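Local coordinates for hypothetical protein APE0525 (Aeropyrum pernix, PDB 2CX0) that is of unknown function but probably binds RNA and may act in translation initiation, at residues A[74-78]-A[125-129]; A[77-81]-A[168-172]; A[93-99]-A[128-134]. All blocks are in the same frame, centred on the assembly; numbering follows the deposited sequence.

Interaction 1 (A[74-78]-A[125-129]); sequences GRIYP and RGDVV
R75 reaches from the 74-78 segment to the backbone of G126 and grips one carbonyl oxygen with the end of its guanidinium. From CB the chain starts beside the backbone N, with CG anti to the carbonyl carbon (chi1 -79°), and CB, CG and CD carry the head across to the other segment. A bend at chi3 then turns it toward 125-129. R75 CZ lies 3.9 Å from CG2 of V128, and this methyl sits over the centre of one guanidinium face, while Y33 makes a cation-pi contact with the same arginine. At the tip, R75 NH1 donates to G126 O at 2.8 Å and NH2 to the same oxygen at 2.7 Å, both bent, with the oxygen close to the guanidinium plane. Arginine suits the place by its length and paired NH groups; G126, at phi 98°, has no CB to jam against the preceding carbonyl O. The contact joins the last strand of the sheet in the DUF1947 (pre-PUA) region to the start of strand 128-133 in the PUA domain. R75 NH2 also donates to Y77 OH at 3.1 Å, and that hydroxyl is bonded to D73 as well. With an alanine here, G126 O is likely to lose both its donors and Y77 OH one of its partners. V128, being branched, divides its methyls: CG2 touches the guanidinium and Y77 CE1 (3.8 Å), while CG1 packs on Y77 CD1 and more loosely on P78 CD.

Interaction 2 (A[77-81]-A[168-172]); sequences YPTLQ and VHRLG
H169 drives its imidazole edge into the turn where strand 76-78 gives way to helix 80-86, and around that ring the packing is tight. H169 CE1 lies 3.0 Å from the backbone N of L80, which sits in the plane of the ring, and 3.5 Å from T79 CA. The ring gets there because CG stands anti to the backbone N (chi1 164°), which extends the side chain across the interface. L80 crosses the same ring obliquely, its CG 3.5 Å from H169 CE1. T79 suits the turn as the N-cap of the helix: its OG1 accepts from C82 N and is also bonded to P66 O, so its polar end is occupied within its own half of the molecule, while CB rests against the imidazole. Toward Y77 the fit is less intimate. V168 lays CG1 over the centre of the phenol ring, a CH-pi contact 4.1 Å from the Y77 ring centroid and 11° from the ring normal, and V168 CG2 meets Y77 CE1 at 4.0 Å. V168 and H169 form a classic beta bulge opposite V142, which lets two successive side chains face the pre-PUA part. At the other end L80 CD1 is well packed, 3.4 Å from the backbone N of L171 and 3.9 Å from L171 CB; W176 of helix 174-183 borders both leucines. The solvent side is at this rim, where L171 and Q81 are partly exposed. Q81 barely touches the 168-172 segment, its amide nitrogen being bonded to Q180. The interface is therefore chiefly apolar side-chain packing, and P78 O is buried in it without a partner, a cost probably offset by the surrounding apolar contacts.

Interaction 3 (A[93-99]-A[128-134]); sequences GVVLVDK and VVAALYH. With SO4 (sulfate ion), chain B.
This is a parallel pairing of neighbouring strands, 93-97 and 128-133, within the mixed sheet of the PUA domain. Their axes come within 4.6 Å and diverge by 28°, a modest twist. V95 N donates to A130 O at 3.0 Å, L132 N to V95 O and V97 N to L132 O at 2.9 Å each, and the ladder ends with H134 N to V97 O, nearly straight at 173°. At the opposite end, the bond from A130 N to G93 O is weak. Valine suits the extended backbone, and small alanines on the second strand let larger neighbours pack. V94, A130, L96 and L132 share one face, where V94 CG1 lies against A130 CB and L96 CD2 touches L132 CB at 4.0 Å; V95 and A131 share the other. At the strand end V97 CG1 meets A131 CB. Past the ladder, Y133 lies alongside K99, with Y133 OH 3.3 Å from K99 CE. D98 N-caps helix 99-107 through A101 N. A sulfate, probably from the crystallisation liquor, has its O3 accepting from K99 N at 2.6 Å and 3.5 Å from H134 NE2, consistent with an anion-accepting spot where the helix starts, beside this parallel strand pair in the mixed PUA sheet.

In the fold
Interactions 1 and 2 start from the same strand, 76-78, and share Y77 and P78; their centres lie about 11 Å apart. Together they join the pre-PUA region to two strands of the PUA sheet, 128-133 and 163-170. Interaction 3 lies within that sheet, its centre about 15 Å from that of interaction 1 and 13 Å from that of interaction 2. Strand 128-133 links them: its first residues, V128 and V129, belong to interactions 1 and 3, while its far end approaches the sulfate. Y77 is shared by interactions 1 and 2, its ring touching both V128 and V168. The sulfate thus lies at the end of the strand pair remote from the interdomain contacts.

Interaction 1 (A[74-78]-A[125-129])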
loop_
_atom_site.group_PDB
_atom_site.type_symbol
_atom_site.label_atom_id
_atom_site.label_comp_id
_atom_site.label_asym_id
_atom_site.label_seq_id
_atom_site.Cartn_x
_atom_site.Cartn_y
_atom_site.Cartn_z
ATOM N N GLY A 74 1.589 -2.256 -13.556
ATOM C CA GLY A 74 2.865 -2.979 -13.560
ATOM C C GLY A 74 3.884 -2.613 -12.458
ATOM O O GLY A 74 5.051 -3.077 -12.471
ATOM N N ARG A 75 3.467 -1.739 -11.527
ATOM C CA ARG A 75 4.316 -1.371 -10.440
ATOM C C ARG A 75 3.991 -2.189 -9.187
ATOM O O ARG A 75 2.862 -2.714 -9.044
ATOM C CB ARG A 75 4.158 0.106 -10.087
ATOM C CG ARG A 75 4.893 1.030 -11.021
ATOM C CD ARG A 75 5.113 2.402 -10.374
ATOM N NE ARG A 75 3.848 3.057 -10.031
ATOM C CZ ARG A 75 3.754 4.345 -9.681
ATOM N NH1 ARG A 75 4.849 5.125 -9.629
ATOM N NH2 ARG A 75 2.569 4.863 -9.393
ATOM N N ILE A 76 4.998 -2.287 -8.321
ATOM C CA ILE A 76 4.842 -3.038 -7.082
ATOM C C ILE A 76 4.545 -2.040 -5.941
ATOM O O ILE A 76 5.264 -1.027 -5.769
ATOM C CB ILE A 76 6.113 -3.871 -6.786
ATOM C CG1 ILE A 76 6.241 -4.991 -7.852
ATOM C CG2 ILE A 76 6.005 -4.568 -5.358
ATOM C CD1 ILE A 76 7.689 -5.283 -8.169
ATOM N N TYR A 77 3.489 -2.347 -5.180
ATOM C CA TYR A 77 3.018 -1.537 -4.064
ATOM C C TYR A 77 3.020 -2.317 -2.734
ATOM O O TYR A 77 2.994 -3.541 -2.698
ATOM C CB TYR A 77 1.543 -1.116 -4.276
ATOM C CG TYR A 77 1.294 -0.168 -5.395
ATOM C CD1 TYR A 77 1.042 1.179 -5.134
ATOM C CD2 TYR A 77 1.336 -0.622 -6.723
ATOM C CE1 TYR A 77 0.833 2.087 -6.201
ATOM C CE2 TYR A 77 1.135 0.287 -7.819
ATOM C CZ TYR A 77 0.889 1.619 -7.523
ATOM O OH TYR A 77 0.738 2.519 -8.536
ATOM N N PRO A 78 3.099 -1.595 -1.629
ATOM C CA PRO A 78 3.081 -2.258 -0.320
ATOM C C PRO A 78 1.609 -2.404 0.126
ATOM O O PRO A 78 0.730 -1.545 -0.180
ATOM C CB PRO A 78 3.759 -1.252 0.628
ATOM C CG PRO A 78 3.390 0.170 -0.097
ATOM C CD PRO A 78 3.397 -0.155 -1.587
ATOM N N ARG A 125 3.657 14.013 -8.957
ATOM C CA ARG A 125 2.471 13.349 -9.463
ATOM C C ARG A 125 2.902 11.976 -9.974
ATOM O O ARG A 125 3.937 11.865 -10.652
ATOM C CB ARG A 125 1.867 14.190 -10.622
ATOM C CG ARG A 125 0.859 13.479 -11.496
ATOM C CD ARG A 125 0.076 14.472 -12.349
ATOM N NE ARG A 125 0.223 15.810 -11.807
ATOM C CZ ARG A 125 -0.732 16.737 -11.793
ATOM N NH1 ARG A 125 -1.942 16.473 -12.294
ATOM N NH2 ARG A 125 -0.458 17.935 -11.285
ATOM N N GLY A 126 2.141 10.924 -9.653
ATOM C CA GLY A 126 2.485 9.593 -10.154
ATOM C C GLY A 126 3.251 8.730 -9.163
ATOM O O GLY A 126 3.326 7.489 -9.338
ATOM N N ASP A 127 3.828 9.355 -8.130
ATOM C CA ASP A 127 4.583 8.619 -7.102
ATOM C C ASP A 127 3.652 7.884 -6.182
ATOM O O ASP A 127 2.474 8.317 -6.007
ATOM C CB ASP A 127 5.397 9.557 -6.233
ATOM C CG ASP A 127 6.778 9.884 -6.853
ATOM O OD1 ASP A 127 7.233 9.061 -7.664
ATOM O OD2 ASP A 127 7.371 10.928 -6.497
ATOM N N VAL A 128 4.168 6.793 -5.605
ATOM C CA VAL A 128 3.433 6.003 -4.636
ATOM C C VAL A 128 3.509 6.702 -3.270
ATOM O O VAL A 128 4.597 7.033 -2.792
ATOM C CB VAL A 128 4.051 4.605 -4.469
ATOM C CG1 VAL A 128 3.235 3.802 -3.443
ATOM C CG2 VAL A 128 4.134 3.899 -5.846
ATOM N N VAL A 129 2.349 6.923 -2.653
ATOM C CA VAL A 129 2.321 7.520 -1.324
ATOM C C VAL A 129 1.283 6.806 -0.473
ATOM O O VAL A 129 0.429 6.065 -1.009
ATOM C CB VAL A 129 1.959 9.019 -1.358
ATOM C CG1 VAL A 129 2.997 9.791 -2.205
ATOM C CG2 VAL A 129 0.448 9.229 -1.940
#

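Interaction 2 (A[77-81]-A[168-172])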
loop_
_atom_site.group_PDB
_atom_site.type_symbol
_atom_site.label_atom_id
_atom_site.label_comp_id
_atom_site.label_asym_id
_atom_site.label_seq_id
_atom_site.Cartn_x
_atom_site.Cartn_y
_atom_site.Cartn_z
ATOM N N TYR A 77 3.489 -2.347 -5.180
ATOM C CA TYR A 77 3.018 -1.537 -4.064
ATOM C C TYR A 77 3.020 -2.317 -2.734
ATOM O O TYR A 77 2.994 -3.541 -2.698
ATOM C CB TYR A 77 1.543 -1.116 -4.276
ATOM C CG TYR A 77 1.294 -0.168 -5.395
ATOM C CD1 TYR A 77 1.042 1.179 -5.134
ATOM C CD2 TYR A 77 1.336 -0.622 -6.723
ATOM C CE1 TYR A 77 0.833 2.087 -6.201
ATOM C CE2 TYR A 77 1.135 0.287 -7.819
ATOM C CZ TYR A 77 0.889 1.619 -7.523
ATOM O OH TYR A 77 0.738 2.519 -8.536
ATOM N N PRO A 78 3.099 -1.595 -1.629
ATOM C CA PRO A 78 3.081 -2.258 -0.320
ATOM C C PRO A 78 1.609 -2.404 0.126
ATOM O O PRO A 78 0.730 -1.545 -0.180
ATOM C CB PRO A 78 3.759 -1.252 0.628
ATOM C CG PRO A 78 3.390 0.170 -0.097
ATOM C CD PRO A 78 3.397 -0.155 -1.587
ATOM N N THR A 79 1.358 -3.456 0.917
ATOM C CA THR A 79 0.081 -3.608 1.546
ATOM C C THR A 79 0.145 -2.717 2.793
ATOM O O THR A 79 1.235 -2.235 3.226
ATOM C CB THR A 79 -0.096 -5.017 2.101
ATOM O OG1 THR A 79 1.070 -5.337 2.938
ATOM C CG2 THR A 79 -0.272 -6.026 0.886
ATOM N N LEU A 80 -1.013 -2.542 3.423
ATOM C CA LEU A 80 -0.998 -1.775 4.690
ATOM C C LEU A 80 -0.253 -2.593 5.750
ATOM O O LEU A 80 0.339 -2.021 6.680
ATOM C CB LEU A 80 -2.434 -1.475 5.174
ATOM C CG LEU A 80 -3.150 -0.499 4.224
ATOM C CD1 LEU A 80 -4.467 -0.158 4.917
ATOM C CD2 LEU A 80 -2.354 0.833 4.002
ATOM N N GLN A 81 -0.318 -3.934 5.663
ATOM C CA GLN A 81 0.428 -4.804 6.614
ATOM C C GLN A 81 1.947 -4.532 6.495
ATOM O O GLN A 81 2.666 -4.532 7.504
ATOM C CB GLN A 81 0.152 -6.314 6.348
ATOM C CG GLN A 81 -1.296 -6.760 6.742
ATOM C CD GLN A 81 -2.392 -6.354 5.753
ATOM O OE1 GLN A 81 -2.096 -5.823 4.657
ATOM N NE2 GLN A 81 -3.668 -6.624 6.124
ATOM N N VAL A 168 -5.310 2.899 -4.430
ATOM C CA VAL A 168 -4.906 1.622 -5.041
ATOM C C VAL A 168 -5.296 0.470 -4.064
ATOM O O VAL A 168 -5.894 -0.537 -4.441
ATOM C CB VAL A 168 -3.414 1.601 -5.312
ATOM C CG1 VAL A 168 -2.900 0.134 -5.617
ATOM C CG2 VAL A 168 -3.139 2.566 -6.517
ATOM N N HIS A 169 -4.972 0.639 -2.791
ATOM C CA HIS A 169 -5.265 -0.373 -1.770
ATOM C C HIS A 169 -5.636 0.354 -0.471
ATOM O O HIS A 169 -4.998 1.383 -0.103
ATOM C CB HIS A 169 -4.040 -1.277 -1.557
ATOM C CG HIS A 169 -4.085 -2.079 -0.292
ATOM N ND1 HIS A 169 -3.110 -2.007 0.683
ATOM C CD2 HIS A 169 -4.948 -3.042 0.109
ATOM C CE1 HIS A 169 -3.375 -2.906 1.639
ATOM N NE2 HIS A 169 -4.487 -3.543 1.307
ATOM N N ARG A 170 -6.654 -0.159 0.245
ATOM C CA ARG A 170 -7.076 0.550 1.444
ATOM C C ARG A 170 -7.580 -0.377 2.542
ATOM O O ARG A 170 -7.899 -1.532 2.286
ATOM C CB ARG A 170 -8.164 1.589 1.102
ATOM C CG ARG A 170 -9.421 0.983 0.404
ATOM C CD ARG A 170 -10.453 0.384 1.377
ATOM N NE ARG A 170 -11.605 -0.102 0.577
ATOM C CZ ARG A 170 -12.676 -0.714 1.084
ATOM N NH1 ARG A 170 -12.777 -0.901 2.410
ATOM N NH2 ARG A 170 -13.612 -1.190 0.239
ATOM N N LEU A 171 -7.606 0.151 3.767
ATOM C CA LEU A 171 -8.042 -0.615 4.944
ATOM C C LEU A 171 -9.424 -1.293 4.725
ATOM O O LEU A 171 -10.411 -0.594 4.453
ATOM C CB LEU A 171 -8.160 0.363 6.114
ATOM C CG LEU A 171 -7.799 -0.302 7.454
ATOM C CD1 LEU A 171 -7.620 0.724 8.614
ATOM C CD2 LEU A 171 -8.850 -1.306 7.705
ATOM N N GLY A 172 -9.481 -2.625 4.822
ATOM C CA GLY A 172 -10.768 -3.286 4.647
ATOM C C GLY A 172 -11.138 -3.742 3.235
ATOM O O GLY A 172 -12.232 -4.286 3.045
#

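Interaction 3 (A[93-99]-A[128-134])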
loop_
_atom_site.group_PDB
_atom_site.type_symbol
_atom_site.label_atom_id
_atom_site.label_comp_id
_atom_site.label_asym_id
_atom_site.label_seq_id
_atom_site.Cartn_x
_atom_site.Cartn_y
_atom_site.Cartn_z
ATOM N N GLY A 93 6.683 9.724 0.132
ATOM C CA GLY A 93 5.895 10.669 0.897
ATOM C C GLY A 93 4.643 10.080 1.529
ATOM O O GLY A 93 4.238 8.948 1.226
ATOM N N VAL A 94 4.067 10.825 2.452
ATOM C CA VAL A 94 2.821 10.405 3.042
ATOM C C VAL A 94 1.979 11.695 3.154
ATOM O O VAL A 94 2.544 12.805 3.210
ATOM C CB VAL A 94 2.973 9.766 4.437
ATOM C CG1 VAL A 94 3.714 8.409 4.359
ATOM C CG2 VAL A 94 3.568 10.736 5.341
ATOM N N VAL A 95 0.651 11.515 3.202
ATOM C CA VAL A 95 -0.296 12.625 3.297
ATOM C C VAL A 95 -1.108 12.340 4.520
ATOM O O VAL A 95 -1.620 11.215 4.678
ATOM C CB VAL A 95 -1.216 12.648 2.042
ATOM C CG1 VAL A 95 -2.281 13.713 2.188
ATOM C CG2 VAL A 95 -0.348 12.915 0.764
ATOM N N LEU A 96 -1.217 13.330 5.404
ATOM C CA LEU A 96 -1.967 13.167 6.629
ATOM C C LEU A 96 -3.356 13.676 6.357
ATOM O O LEU A 96 -3.526 14.682 5.639
ATOM C CB LEU A 96 -1.310 13.985 7.738
ATOM C CG LEU A 96 0.178 13.681 7.926
ATOM C CD1 LEU A 96 0.747 14.566 9.052
ATOM C CD2 LEU A 96 0.351 12.187 8.234
ATOM N N VAL A 97 -4.351 12.991 6.918
ATOM C CA VAL A 97 -5.763 13.327 6.633
ATOM C C VAL A 97 -6.576 13.468 7.907
ATOM O O VAL A 97 -6.224 12.916 8.966
ATOM C CB VAL A 97 -6.439 12.250 5.704
ATOM C CG1 VAL A 97 -5.558 11.952 4.485
ATOM C CG2 VAL A 97 -6.702 10.858 6.518
ATOM N N ASP A 98 -7.693 14.203 7.788
ATOM C CA ASP A 98 -8.580 14.403 8.909
ATOM C C ASP A 98 -9.434 13.153 9.187
ATOM O O ASP A 98 -9.400 12.190 8.426
ATOM C CB ASP A 98 -9.431 15.683 8.745
ATOM C CG ASP A 98 -10.364 15.685 7.541
ATOM O OD1 ASP A 98 -10.816 14.644 7.073
ATOM O OD2 ASP A 98 -10.698 16.792 7.075
ATOM N N LYS A 99 -10.171 13.151 10.295
ATOM C CA LYS A 99 -10.952 11.981 10.663
ATOM C C LYS A 99 -11.997 11.586 9.621
ATOM O O LYS A 99 -12.131 10.439 9.283
ATOM C CB LYS A 99 -11.659 12.181 12.040
ATOM C CG LYS A 99 -12.539 10.997 12.423
ATOM C CD LYS A 99 -13.299 11.281 13.759
ATOM C CE LYS A 99 -12.399 11.110 14.972
ATOM N NZ LYS A 99 -13.219 11.212 16.244
ATOM N N VAL A 128 4.168 6.793 -5.605
ATOM C CA VAL A 128 3.433 6.003 -4.636
ATOM C C VAL A 128 3.509 6.702 -3.270
ATOM O O VAL A 128 4.597 7.033 -2.792
ATOM C CB VAL A 128 4.051 4.605 -4.469
ATOM C CG1 VAL A 128 3.235 3.802 -3.443
ATOM C CG2 VAL A 128 4.134 3.899 -5.846
ATOM N N VAL A 129 2.349 6.923 -2.653
ATOM C CA VAL A 129 2.321 7.520 -1.324
ATOM C C VAL A 129 1.283 6.806 -0.473
ATOM O O VAL A 129 0.429 6.065 -1.009
ATOM C CB VAL A 129 1.959 9.019 -1.358
ATOM C CG1 VAL A 129 2.997 9.791 -2.205
ATOM C CG2 VAL A 129 0.448 9.229 -1.940
ATOM N N ALA A 130 1.337 7.031 0.843
ATOM C CA ALA A 130 0.359 6.446 1.751
ATOM C C ALA A 130 -0.404 7.571 2.425
ATOM O O ALA A 130 0.194 8.621 2.689
ATOM C CB ALA A 130 1.042 5.583 2.874
ATOM N N ALA A 131 -1.694 7.344 2.701
ATOM C CA ALA A 131 -2.493 8.331 3.416
ATOM C C ALA A 131 -2.658 7.819 4.855
ATOM O O ALA A 131 -3.104 6.685 5.060
ATOM C CB ALA A 131 -3.865 8.498 2.783
ATOM N N LEU A 132 -2.377 8.693 5.835
ATOM C CA LEU A 132 -2.457 8.283 7.245
ATOM C C LEU A 132 -3.401 9.202 8.023
ATOM O O LEU A 132 -3.397 10.445 7.853
ATOM C CB LEU A 132 -1.085 8.439 7.953
ATOM C CG LEU A 132 -0.062 7.302 7.821
ATOM C CD1 LEU A 132 0.154 6.929 6.316
ATOM C CD2 LEU A 132 1.300 7.860 8.419
ATOM N N TYR A 133 -4.178 8.604 8.908
ATOM C CA TYR A 133 -5.065 9.436 9.775
ATOM C C TYR A 133 -4.061 10.224 10.639
ATOM O O TYR A 133 -3.209 9.607 11.308
ATOM C CB TYR A 133 -5.908 8.502 10.653
ATOM C CG TYR A 133 -6.733 9.238 11.688
ATOM C CD1 TYR A 133 -7.208 10.540 11.443
ATOM C CD2 TYR A 133 -7.077 8.625 12.895
ATOM C CE1 TYR A 133 -8.033 11.219 12.409
ATOM C CE2 TYR A 133 -7.889 9.278 13.845
ATOM C CZ TYR A 133 -8.359 10.554 13.601
ATOM O OH TYR A 133 -9.150 11.136 14.569
ATOM N N HIS A 134 -4.150 11.552 10.645
ATOM C CA HIS A 134 -3.180 12.373 11.370
ATOM C C HIS A 134 -3.030 12.127 12.873
ATOM O O HIS A 134 -1.921 12.086 13.374
ATOM C CB HIS A 134 -3.457 13.856 11.148
ATOM C CG HIS A 134 -4.519 14.413 12.044
ATOM N ND1 HIS A 134 -4.229 14.994 13.264
ATOM C CD2 HIS A 134 -5.866 14.405 11.943
ATOM C CE1 HIS A 134 -5.358 15.315 13.872
ATOM N NE2 HIS A 134 -6.366 14.972 13.097
HETATM S S SO4 B . -10.606 16.089 12.564
HETATM O O1 SO4 B . -11.545 16.593 11.546
HETATM O O2 SO4 B . -11.400 15.680 13.739
HETATM O O3 SO4 B . -9.731 14.972 12.134
HETATM O O4 SO4 B . -9.773 17.205 12.979
#